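Glycerol Dehydrogenase (Unidentified, PDB 5XN8) probably catalyses the NAD-dependent, metal-assisted oxidation of glycerol to dihydroxyacetone, letting microorganisms use glycerol as a carbon source without oxygen. Local coordinates at residues Leu202-Leu205 with Cys206-Leu210; Gln194-Glu197 with Ala198-Ser201; Cys68-Val71 with Glu72-Leu76; Ala323-Ala326 with Lys327-Ala331; Leu305-Thr308 with Leu309-Gly313. One frame throughout, in Å; residues are numbered along the deposited sequence.

Interaction 1 (Leu202-Leu205 with Cys206-Leu210); sequences LARL and CYDTL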
loop_
_atom_site.group_PDB
_atom_site.type_symbol
_atom_site.label_atom_id
_atom_site.label_comp_id
_atom_site.label_asym_id
_atom_site.label_seq_id
_atom_site.Cartn_x
_atom_site.Cartn_y
_atom_site.Cartn_z
ATOM N N LEU A 202 9.944 11.826 -22.192
ATOM C CA LEU A 202 10.178 13.265 -21.972
ATOM C C LEU A 202 8.880 14.064 -22.011
ATOM O O LEU A 202 8.726 15.039 -21.273
ATOM C CB LEU A 202 11.169 13.826 -22.997
ATOM C CG LEU A 202 12.629 13.391 -22.890
ATOM C CD1 LEU A 202 13.379 13.868 -24.125
ATOM C CD2 LEU A 202 13.324 13.886 -21.634
ATOM N N ALA A 203 7.951 13.641 -22.862
ATOM C CA ALA A 203 6.574 14.147 -22.837
ATOM C C ALA A 203 5.920 13.983 -21.468
ATOM O O ALA A 203 5.272 14.909 -20.985
ATOM C CB ALA A 203 5.733 13.453 -23.895
ATOM N N ARG A 204 6.097 12.817 -20.848
ATOM C CA ARG A 204 5.538 12.519 -19.528
ATOM C C ARG A 204 6.258 13.283 -18.434
ATOM O O ARG A 204 5.625 13.791 -17.512
ATOM C CB ARG A 204 5.603 11.005 -19.227
ATOM C CG ARG A 204 5.023 10.575 -17.878
ATOM C CD ARG A 204 3.494 10.661 -17.827
ATOM N NE ARG A 204 3.002 10.938 -16.470
ATOM C CZ ARG A 204 1.799 10.629 -15.988
ATOM N NH1 ARG A 204 0.878 10.009 -16.729
ATOM N NH2 ARG A 204 1.503 10.938 -14.731
ATOM N N LEU A 205 7.582 13.346 -18.528
ATOM C CA LEU A 205 8.375 14.130 -17.587
ATOM C C LEU A 205 7.973 15.601 -17.601
ATOM O O LEU A 205 7.934 16.249 -16.557
ATOM C CB LEU A 205 9.868 13.996 -17.898
ATOM C CG LEU A 205 10.814 14.688 -16.915
ATOM C CD1 LEU A 205 10.750 14.035 -15.542
ATOM C CD2 LEU A 205 12.226 14.681 -17.464
ATOM N N CYS A 206 7.702 16.135 -18.782
ATOM C CA CYS A 206 7.164 17.497 -18.916
ATOM C C CYS A 206 5.967 17.714 -17.987
ATOM O O CYS A 206 5.954 18.654 -17.177
ATOM C CB CYS A 206 6.750 17.742 -20.365
ATOM S SG CYS A 206 6.198 19.400 -20.717
ATOM N N TYR A 207 4.994 16.807 -18.084
ATOM C CA TYR A 207 3.754 16.865 -17.318
ATOM C C TYR A 207 3.977 16.726 -15.815
ATOM O O TYR A 207 3.423 17.514 -15.045
ATOM C CB TYR A 207 2.780 15.783 -17.830
ATOM C CG TYR A 207 1.474 15.664 -17.071
ATOM C CD1 TYR A 207 0.558 16.716 -17.044
ATOM C CD2 TYR A 207 1.154 14.498 -16.391
ATOM C CE1 TYR A 207 -0.638 16.607 -16.357
ATOM C CE2 TYR A 207 -0.037 14.372 -15.701
ATOM C CZ TYR A 207 -0.929 15.438 -15.677
ATOM O OH TYR A 207 -2.115 15.337 -14.978
ATOM N N ASP A 208 4.781 15.745 -15.394
ATOM C CA ASP A 208 5.074 15.544 -13.960
ATOM C C ASP A 208 5.858 16.709 -13.367
ATOM O O ASP A 208 5.705 17.028 -12.189
ATOM C CB ASP A 208 5.858 14.241 -13.709
ATOM C CG ASP A 208 5.063 12.984 -14.075
ATOM O OD1 ASP A 208 3.811 12.974 -13.968
ATOM O OD2 ASP A 208 5.709 11.987 -14.470
ATOM N N THR A 209 6.720 17.312 -14.177
ATOM C CA THR A 209 7.495 18.488 -13.771
ATOM C C THR A 209 6.590 19.706 -13.555
ATOM O O THR A 209 6.768 20.430 -12.584
ATOM C CB THR A 209 8.604 18.815 -14.794
ATOM O OG1 THR A 209 9.458 17.682 -14.941
ATOM C CG2 THR A 209 9.442 20.000 -14.350
ATOM N N LEU A 210 5.618 19.923 -14.432
ATOM C CA LEU A 210 4.641 21.014 -14.227
ATOM C C LEU A 210 3.912 20.872 -12.892
ATOM O O LEU A 210 3.820 21.840 -12.143
ATOM C CB LEU A 210 3.611 21.078 -15.344
ATOM C CG LEU A 210 4.066 21.532 -16.718
ATOM C CD1 LEU A 210 2.939 21.388 -17.726
ATOM C CD2 LEU A 210 4.559 22.959 -16.684
#

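Interaction 2 (Gln194-Glu197 with Ala198-Ser201); sequences QSTE and AALS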
loop_
_atom_site.group_PDB
_atom_site.type_symbol
_atom_site.label_atom_id
_atom_site.label_comp_id
_atom_site.label_asym_id
_atom_site.label_seq_id
_atom_site.Cartn_x
_atom_site.Cartn_y
_atom_site.Cartn_z
ATOM N N GLN A 194 6.980 6.772 -36.102
ATOM C CA GLN A 194 6.368 6.508 -34.802
ATOM C C GLN A 194 7.219 7.133 -33.698
ATOM O O GLN A 194 8.357 7.557 -33.933
ATOM C CB GLN A 194 6.227 5.002 -34.555
ATOM C CG GLN A 194 5.452 4.219 -35.611
ATOM C CD GLN A 194 4.027 4.675 -35.782
ATOM O OE1 GLN A 194 3.407 5.173 -34.843
ATOM N NE2 GLN A 194 3.488 4.506 -36.983
ATOM N N SER A 195 6.673 7.186 -32.488
ATOM C CA SER A 195 7.406 7.727 -31.349
ATOM C C SER A 195 8.402 6.722 -30.787
ATOM O O SER A 195 8.106 5.533 -30.649
ATOM C CB SER A 195 6.472 8.165 -30.234
ATOM O OG SER A 195 7.187 8.928 -29.282
ATOM N N THR A 196 9.584 7.225 -30.464
ATOM C CA THR A 196 10.520 6.513 -29.623
ATOM C C THR A 196 9.971 6.562 -28.198
ATOM O O THR A 196 9.133 7.403 -27.890
ATOM C CB THR A 196 11.921 7.164 -29.655
ATOM O OG1 THR A 196 11.822 8.540 -29.263
ATOM C CG2 THR A 196 12.538 7.063 -31.026
ATOM N N GLU A 197 10.443 5.657 -27.339
ATOM C CA GLU A 197 10.120 5.729 -25.917
ATOM C C GLU A 197 10.745 6.960 -25.279
ATOM O O GLU A 197 10.136 7.564 -24.388
ATOM C CB GLU A 197 10.560 4.474 -25.167
ATOM C CG GLU A 197 9.878 3.185 -25.612
ATOM C CD GLU A 197 8.356 3.271 -25.569
ATOM O OE1 GLU A 197 7.812 3.797 -24.588
ATOM O OE2 GLU A 197 7.709 2.796 -26.523
ATOM N N ALA A 198 11.936 7.326 -25.751
ATOM C CA ALA A 198 12.643 8.544 -25.320
ATOM C C ALA A 198 11.773 9.794 -25.356
ATOM O O ALA A 198 11.626 10.493 -24.352
ATOM C CB ALA A 198 13.878 8.762 -26.191
ATOM N N ALA A 199 11.203 10.057 -26.520
ATOM C CA ALA A 199 10.354 11.227 -26.764
ATOM C C ALA A 199 9.085 11.211 -25.929
ATOM O O ALA A 199 8.682 12.252 -25.392
ATOM C CB ALA A 199 10.002 11.308 -28.246
ATOM N N LEU A 200 8.453 10.044 -25.821
ATOM C CA LEU A 200 7.248 9.869 -24.991
ATOM C C LEU A 200 7.547 9.994 -23.502
ATOM O O LEU A 200 6.739 10.535 -22.749
ATOM C CB LEU A 200 6.601 8.511 -25.270
ATOM C CG LEU A 200 5.307 8.183 -24.513
ATOM C CD1 LEU A 200 4.151 8.997 -25.048
ATOM C CD2 LEU A 200 4.982 6.707 -24.579
ATOM N N SER A 201 8.684 9.460 -23.068
ATOM C CA SER A 201 9.119 9.591 -21.672
ATOM C C SER A 201 9.342 11.054 -21.289
ATOM O O SER A 201 8.988 11.463 -20.190
ATOM C CB SER A 201 10.403 8.805 -21.433
ATOM O OG SER A 201 11.499 9.515 -21.966
#

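Interaction 3 (Cys68-Val71 with Glu72-Leu76); sequences CSHV and EIRRL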
loop_
_atom_site.group_PDB
_atom_site.type_symbol
_atom_site.label_atom_id
_atom_site.label_comp_id
_atom_site.label_asym_id
_atom_site.label_seq_id
_atom_site.Cartn_x
_atom_site.Cartn_y
_atom_site.Cartn_z
ATOM N N CYS A 68 7.497 37.726 -38.865
ATOM C CA CYS A 68 8.165 36.619 -39.566
ATOM C C CYS A 68 7.493 36.385 -40.919
ATOM O O CYS A 68 6.691 35.469 -41.081
ATOM C CB CYS A 68 8.147 35.347 -38.711
ATOM S SG CYS A 68 9.015 33.919 -39.426
ATOM N N SER A 69 7.825 37.240 -41.884
ATOM C CA SER A 69 7.251 37.188 -43.224
ATOM C C SER A 69 8.311 36.857 -44.248
ATOM O O SER A 69 9.498 37.047 -43.993
ATOM C CB SER A 69 6.600 38.530 -43.563
ATOM O OG SER A 69 7.507 39.596 -43.394
ATOM N N HIS A 70 7.883 36.350 -45.400
ATOM C CA HIS A 70 8.791 36.074 -46.519
ATOM C C HIS A 70 9.552 37.325 -46.954
ATOM O O HIS A 70 10.743 37.250 -47.245
ATOM C CB HIS A 70 8.026 35.494 -47.721
ATOM C CG HIS A 70 7.688 34.042 -47.579
ATOM N ND1 HIS A 70 8.634 33.048 -47.685
ATOM C CD2 HIS A 70 6.510 33.413 -47.350
ATOM C CE1 HIS A 70 8.055 31.869 -47.530
ATOM N NE2 HIS A 70 6.767 32.064 -47.310
ATOM N N VAL A 71 8.863 38.471 -46.973
ATOM C CA VAL A 71 9.475 39.761 -47.318
ATOM C C VAL A 71 10.594 40.115 -46.335
ATOM O O VAL A 71 11.679 40.532 -46.753
ATOM C CB VAL A 71 8.428 40.909 -47.353
ATOM C CG1 VAL A 71 9.094 42.282 -47.492
ATOM C CG2 VAL A 71 7.427 40.685 -48.483
ATOM N N GLU A 72 10.323 39.951 -45.040
ATOM C CA GLU A 72 11.295 40.276 -44.000
ATOM C C GLU A 72 12.514 39.354 -44.065
ATOM O O GLU A 72 13.642 39.821 -43.929
ATOM C CB GLU A 72 10.634 40.210 -42.610
ATOM C CG GLU A 72 11.504 40.668 -41.438
ATOM C CD GLU A 72 11.907 42.136 -41.492
ATOM O OE1 GLU A 72 11.307 42.922 -42.255
ATOM O OE2 GLU A 72 12.832 42.518 -40.748
ATOM N N ILE A 73 12.280 38.061 -44.287
ATOM C CA ILE A 73 13.358 37.066 -44.466
ATOM C C ILE A 73 14.287 37.481 -45.606
ATOM O O ILE A 73 15.504 37.542 -45.414
ATOM C CB ILE A 73 12.788 35.639 -44.733
ATOM C CG1 ILE A 73 12.109 35.082 -43.472
ATOM C CG2 ILE A 73 13.861 34.661 -45.200
ATOM C CD1 ILE A 73 11.068 34.032 -43.783
ATOM N N ARG A 74 13.701 37.782 -46.772
ATOM C CA ARG A 74 14.473 38.166 -47.962
ATOM C C ARG A 74 15.222 39.489 -47.785
ATOM O O ARG A 74 16.307 39.648 -48.346
ATOM C CB ARG A 74 13.574 38.226 -49.214
ATOM C CG ARG A 74 13.168 36.887 -49.842
ATOM C CD ARG A 74 13.109 35.688 -48.933
ATOM N NE ARG A 74 12.787 34.475 -49.699
ATOM C CZ ARG A 74 12.065 33.442 -49.266
ATOM N NH1 ARG A 74 11.535 33.414 -48.042
ATOM N NH2 ARG A 74 11.856 32.414 -50.091
ATOM N N ARG A 75 14.652 40.419 -47.015
ATOM C CA ARG A 75 15.321 41.692 -46.713
ATOM C C ARG A 75 16.582 41.470 -45.872
ATOM O O ARG A 75 17.627 42.047 -46.157
ATOM C CB ARG A 75 14.361 42.657 -45.993
ATOM C CG ARG A 75 14.857 44.101 -45.881
ATOM C CD ARG A 75 13.946 44.950 -44.998
ATOM N NE ARG A 75 13.984 44.532 -43.590
ATOM C CZ ARG A 75 14.949 44.822 -42.709
ATOM N NH1 ARG A 75 16.000 45.572 -43.048
ATOM N NH2 ARG A 75 14.853 44.371 -41.457
ATOM N N LEU A 76 16.469 40.630 -44.844
ATOM C CA LEU A 76 17.586 40.338 -43.929
ATOM C C LEU A 76 18.653 39.444 -44.567
ATOM O O LEU A 76 19.846 39.625 -44.302
ATOM C CB LEU A 76 17.077 39.697 -42.635
ATOM C CG LEU A 76 16.346 40.611 -41.643
ATOM C CD1 LEU A 76 15.645 39.783 -40.582
ATOM C CD2 LEU A 76 17.277 41.645 -41.018
#

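Interaction 4 (Ala323-Ala326 with Lys327-Ala331); sequences AAVA and KATCA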
loop_
_atom_site.group_PDB
_atom_site.type_symbol
_atom_site.label_atom_id
_atom_site.label_comp_id
_atom_site.label_asym_id
_atom_site.label_seq_id
_atom_site.Cartn_x
_atom_site.Cartn_y
_atom_site.Cartn_z
ATOM N N ALA A 323 -19.722 25.542 -32.556
ATOM C CA ALA A 323 -19.949 24.714 -33.747
ATOM C C ALA A 323 -18.958 25.072 -34.846
ATOM O O ALA A 323 -18.366 24.181 -35.457
ATOM C CB ALA A 323 -21.376 24.848 -34.249
ATOM N N ALA A 324 -18.765 26.368 -35.083
ATOM C CA ALA A 324 -17.776 26.841 -36.068
ATOM C C ALA A 324 -16.331 26.481 -35.684
ATOM O O ALA A 324 -15.544 26.096 -36.551
ATOM C CB ALA A 324 -17.911 28.342 -36.278
ATOM N N VAL A 325 -15.994 26.620 -34.398
ATOM C CA VAL A 325 -14.687 26.202 -33.853
ATOM C C VAL A 325 -14.479 24.692 -34.011
ATOM O O VAL A 325 -13.375 24.245 -34.297
ATOM C CB VAL A 325 -14.530 26.610 -32.363
ATOM C CG1 VAL A 325 -13.354 25.922 -31.682
ATOM C CG2 VAL A 325 -14.378 28.121 -32.245
ATOM N N ALA A 326 -15.548 23.929 -33.810
ATOM C CA ALA A 326 -15.533 22.479 -33.980
ATOM C C ALA A 326 -15.289 22.023 -35.426
ATOM O O ALA A 326 -14.583 21.032 -35.647
ATOM C CB ALA A 326 -16.835 21.891 -33.464
ATOM N N LYS A 327 -15.890 22.721 -36.396
ATOM C CA LYS A 327 -15.678 22.421 -37.822
ATOM C C LYS A 327 -14.246 22.690 -38.244
ATOM O O LYS A 327 -13.631 21.867 -38.930
ATOM C CB LYS A 327 -16.596 23.236 -38.732
ATOM C CG LYS A 327 -18.071 22.877 -38.638
ATOM C CD LYS A 327 -18.943 23.805 -39.499
ATOM C CE LYS A 327 -18.633 23.772 -40.998
ATOM N NZ LYS A 327 -19.358 24.830 -41.772
ATOM N N ALA A 328 -13.734 23.853 -37.854
ATOM C CA ALA A 328 -12.377 24.258 -38.206
ATOM C C ALA A 328 -11.316 23.382 -37.533
ATOM O O ALA A 328 -10.228 23.210 -38.083
ATOM C CB ALA A 328 -12.156 25.727 -37.871
ATOM N N THR A 329 -11.642 22.839 -36.355
ATOM C CA THR A 329 -10.806 21.853 -35.662
ATOM C C THR A 329 -10.639 20.563 -36.466
ATOM O O THR A 329 -9.541 20.014 -36.524
ATOM C CB THR A 329 -11.396 21.490 -34.273
ATOM O OG1 THR A 329 -11.522 22.665 -33.474
ATOM C CG2 THR A 329 -10.507 20.500 -33.520
ATOM N N CYS A 330 -11.726 20.082 -37.066
ATOM C CA CYS A 330 -11.729 18.802 -37.803
ATOM C C CYS A 330 -11.401 18.928 -39.295
ATOM O O CYS A 330 -11.576 17.970 -40.046
ATOM C CB CYS A 330 -13.081 18.109 -37.611
ATOM S SG CYS A 330 -13.395 17.703 -35.883
ATOM N N ALA A 331 -10.916 20.096 -39.718
ATOM C CA ALA A 331 -10.512 20.329 -41.099
ATOM C C ALA A 331 -9.433 19.344 -41.545
ATOM O O ALA A 331 -8.627 18.889 -40.741
ATOM C CB ALA A 331 -10.018 21.760 -41.266
#

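Interaction 5 (Leu305-Thr308 with Leu309-Gly313); sequences LPVT and LAQMG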
loop_
_atom_site.group_PDB
_atom_site.type_symbol
_atom_site.label_atom_id
_atom_site.label_comp_id
_atom_site.label_asym_id
_atom_site.label_seq_id
_atom_site.Cartn_x
_atom_site.Cartn_y
_atom_site.Cartn_z
ATOM N N LEU A 305 -4.557 29.800 -15.713
ATOM C CA LEU A 305 -4.865 29.405 -17.087
ATOM C C LEU A 305 -6.366 29.194 -17.243
ATOM O O LEU A 305 -7.022 28.754 -16.305
ATOM C CB LEU A 305 -4.118 28.117 -17.441
ATOM C CG LEU A 305 -2.614 28.249 -17.677
ATOM C CD1 LEU A 305 -1.964 26.870 -17.643
ATOM C CD2 LEU A 305 -2.330 28.957 -18.997
ATOM N N PRO A 306 -6.921 29.501 -18.428
ATOM C CA PRO A 306 -8.384 29.465 -18.606
ATOM C C PRO A 306 -8.978 28.066 -18.588
ATOM O O PRO A 306 -8.498 27.201 -19.308
ATOM C CB PRO A 306 -8.585 30.104 -19.980
ATOM C CG PRO A 306 -7.324 29.858 -20.689
ATOM C CD PRO A 306 -6.246 29.953 -19.652
ATOM N N VAL A 307 -10.002 27.845 -17.767
ATOM C CA VAL A 307 -10.729 26.560 -17.728
ATOM C C VAL A 307 -12.188 26.680 -18.206
ATOM O O VAL A 307 -12.933 25.712 -18.170
ATOM C CB VAL A 307 -10.671 25.913 -16.326
ATOM C CG1 VAL A 307 -9.232 25.583 -15.958
ATOM C CG2 VAL A 307 -11.284 26.805 -15.259
ATOM N N THR A 308 -12.576 27.870 -18.670
ATOM C CA THR A 308 -13.938 28.140 -19.132
ATOM C C THR A 308 -13.886 29.012 -20.367
ATOM O O THR A 308 -12.944 29.792 -20.548
ATOM C CB THR A 308 -14.751 28.921 -18.081
ATOM O OG1 THR A 308 -14.113 30.166 -17.835
ATOM C CG2 THR A 308 -14.861 28.166 -16.779
ATOM N N LEU A 309 -14.927 28.915 -21.183
ATOM C CA LEU A 309 -15.068 29.765 -22.355
ATOM C C LEU A 309 -15.059 31.252 -22.006
ATOM O O LEU A 309 -14.438 32.041 -22.719
ATOM C CB LEU A 309 -16.347 29.412 -23.105
ATOM C CG LEU A 309 -16.333 28.042 -23.780
ATOM C CD1 LEU A 309 -17.707 27.679 -24.281
ATOM C CD2 LEU A 309 -15.324 28.012 -24.922
ATOM N N ALA A 310 -15.711 31.624 -20.902
ATOM C CA ALA A 310 -15.756 33.028 -20.452
ATOM C C ALA A 310 -14.372 33.610 -20.159
ATOM O O ALA A 310 -14.094 34.741 -20.515
ATOM C CB ALA A 310 -16.663 33.173 -19.231
ATOM N N GLN A 311 -13.492 32.829 -19.536
ATOM C CA GLN A 311 -12.098 33.266 -19.308
ATOM C C GLN A 311 -11.279 33.444 -20.593
ATOM O O GLN A 311 -10.210 34.066 -20.559
ATOM C CB GLN A 311 -11.368 32.289 -18.399
ATOM C CG GLN A 311 -11.814 32.325 -16.946
ATOM C CD GLN A 311 -11.134 31.257 -16.123
ATOM O OE1 GLN A 311 -10.976 30.135 -16.578
ATOM N NE2 GLN A 311 -10.712 31.600 -14.913
ATOM N N MET A 312 -11.758 32.868 -21.699
ATOM C CA MET A 312 -11.197 33.081 -23.036
ATOM C C MET A 312 -11.920 34.151 -23.872
ATOM O O MET A 312 -11.639 34.290 -25.062
ATOM C CB MET A 312 -11.242 31.763 -23.799
ATOM C CG MET A 312 -10.459 30.646 -23.147
ATOM S SD MET A 312 -10.601 29.160 -24.111
ATOM C CE MET A 312 -9.741 29.586 -25.615
ATOM N N GLY A 313 -12.846 34.892 -23.262
ATOM C CA GLY A 313 -13.563 35.977 -23.934
ATOM C C GLY A 313 -14.790 35.595 -24.739
ATOM O O GLY A 313 -15.372 36.464 -25.390
HETATM O O HOH W 1 -8.778 29.320 -14.184
#

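Interaction 1 (Leu202-Leu205 with Cys206-Leu210)
Arg204 and Asp208 sit one helical turn apart, and their charged ends pair along one side of helix 197-223. The arginine chain starts with CG anti to the backbone N (chi1 -179°) and bends at chi2, which carries the guanidinium forward along the helix. NH2 then donates to the syn lone pair of Asp208 OD1 at 3.2 Å, with the acceptor close to the guanidinium plane, while NE makes a weak bond to the same oxygen. The edge of the Tyr207 ring, at CD2 and CE2, points at one face of the guanidinium, offset toward its rim. The two planes are nearly perpendicular, 85° apart, and NH2 lies at the ring edge, near its plane, 3.9 Å from CE2. Trp176 adds a cation-pi contact to Arg204 and also meets the tyrosine ring. This side of the helix is the looser one, for Arg204 and Asp208 are both partly exposed.

Packing is tighter at the buried residues. Tyr207 meets Phe177 edge-to-face, the small Ala203 and Cys206 let helix 162-185 approach, and Leu202 reaches helix 228-247. Leu205 is intermediate, partly exposed, and like Leu202 touches a second subunit. One turn on from Leu205, the hydroxyl of Thr209 is turned back on its own helix: OG1 donates to Leu205 O at 2.6 Å, from the face of the carbonyl plane opposite to that used by Thr209 N, at 2.9 Å. One carbonyl oxygen thus satisfies both donors. An i to i+4 salt bridge on one face and apolar packing on the others is the pattern of an amphipathic helix within an all-helical domain, here the one following the nucleotide-binding domain.

Interaction 2 (Gln194-Glu197 with Ala198-Ser201)
Thr196 OG1 takes the N-H of Ala199 at 3.2 Å in a nearly straight bond (164°). It can do so because the hydroxyl lies between its own backbone N and carbonyl carbon (chi1 57°), turned toward the first helical turn, where it also touches the Ala199 methyl. The first turn of a helix leaves amides without carbonyls behind them, and each here has an acceptor. Besides Ala199 N, Ala198 N donates to Glu235 of a second subunit, and Glu197 N does so weakly to the same carboxylate. Thr196 O receives two donors: Ser195 OG at 2.8 Å, and Leu200 N more weakly at 3.4 Å. Ser195 OG is also bonded to Ser248 OG.

Regular helical pairing then takes over, with Ser201 N on Glu197 O at 2.7 Å. Ser201 spends its hydroxyl on Ala198 O, 2.6 Å from OG, which suits a serine facing the subunit interface. The Glu197 carboxylate has a weak bond to Tyr183 and a salt bridge to Arg232 of the second subunit. Small alanines leave room for Ile5 of strand 3-6. Such threonine N-capping marks the start of helix 197-223, completed here across a subunit boundary.

Interaction 3 (Cys68-Val71 with Glu72-Leu76)
Ser69 OG accepts the N-H of Glu72 at 3.3 Å, capping the first turn of helix 70-83, and Ser69 O takes Ile73 N at 3.0 Å. A chi1 of 54° swings the serine hydroxyl forward over this turn, which also brings OG against Glu72 CB. On the neighbouring side His70 and Arg74 run alongside each other: Arg74 NH1 lies near the plane of the imidazole, at its edge, 2.9 Å from ND1, while the ring and guanidinium planes stand 63° apart. Glu72 in turn grips Arg75. OE2 lies near the guanidinium plane, and NH2 meets it at 2.8 Å on the syn side, 32° out of the carboxylate plane; NE adds a weak bond to OE1.

Several of these groups are held from further out. Ser69 OG bonds Glu133, His70 NE2 bonds Glu139, and Glu72 OE1 accepts from Asn65. The Cys68 backbone bonds that of Tyr131, a residue that probably binds NAD. Glu72, in the first turn, and the carboxylate of Glu133, which bonds the capping serine, both come near the amino end of the helix. These acidic groups would probably offset both the basic side chains and the positive end of the helix dipole.

Interaction 4 (Ala323-Ala326 with Lys327-Ala331)
The peptide carbonyl of Val325 is met on both faces by Thr329: its N comes from one side at 3.0 Å and its OG1 from the other at 2.6 Å. Neither donor lies in the carbonyl plane, each being tilted from it by about 30°, so the two share the oxygen without colliding. The threonine hydroxyl reaches back because OG1 is anti to its own carbonyl carbon and beside the backbone N (chi1 -58°). This also brings OG1 within 4.1 Å of Val325 CG1, the two side chains crossing at a slant.

The other turns are plain helix: Lys327 N bonds Ala323 O at 3.0 Å and Ala328 N bonds Ala324 O at 3.2 Å. Lys327 lays its CG against Ala323 O and then leads its ammonium away, as suits an exposed position. Small alanine side chains allow close approach: Ala326 rests on Val348 and His349 of helix 345-363. Val325 and Thr329 instead face helix 252-260, which carries the zinc ligand His254. Cys330 N makes weak bonds to both Ala326 O and Lys327 O as the chain leaves helical geometry. A threonine whose hydroxyl bonds back to the carbonyl four residues earlier thus occupies the last turn of helix 318-329.

Interaction 5 (Leu305-Thr308 with Leu309-Gly313)
Gln311 folds back over Val307 and Thr308, its extended chain bringing the amide to the backbone it has just left. OE1 takes the N-H of Val307 at 2.8 Å in a bond that runs nearly straight on from the C=O (166° at the oxygen). It also lies 3.6 Å from Val307 CG2 and touches Pro306 CA. At the other end of the amide, NE2 donates to a water at 3.1 Å, and that water donates to Leu305 O at 2.8 Å. Bonded at both ends, the amide is fixed in its flip, which makes glutamine well suited to the place.

Thr308 holds the turn from the inside. Its OG1 accepts Gln311 N at 3.2 Å and gives a weak bond to OE1 of the same glutamine, while its side chain meets Leu363 of helix 345-363. With chi1 at 61°, the hydroxyl is aimed at the amides ahead. Asp356 of that helix takes Leu309 N, so two of the leading N-H groups have side-chain acceptors. A weak bond from Met312 N to Thr308 O and a stronger one to Leu309 O tighten the loop.

On the far side Pro306 CB meets Met312 CG at 3.7 Å, the two side chains crossing at about a right angle. Met312 and Leu309 pack on Phe277 of helix 271-285, the helix that begins with the zinc ligand His271. Threonine and glutamine thus form a reciprocal backbone-side-chain pairing round a short 3-10 turn, which lies in the loop between helices 290-303 and 318-329.

How the interactions relate
Interactions 1 and 2 share helix 197-223: 194-201 caps its start and 202-210 continues it, and both touch the second subunit. Interaction 3 stands apart, about 36 Å from interaction 1 between centres, on the nucleotide-binding side of the chain, where charged pairs dominate a more exposed surface. Interactions 4 and 5 both lean on helix 345-363 in the helical domain, about 18 Å apart between centres. Interactions 2 and 5 are the buried ones. Threonine or serine hydroxyls cap helix starts in interactions 2 and 3, and in interaction 5 side chains bond backbone amides round a 3-10 turn, whereas in interactions 1 and 4 a threonine bonds backward to a carbonyl.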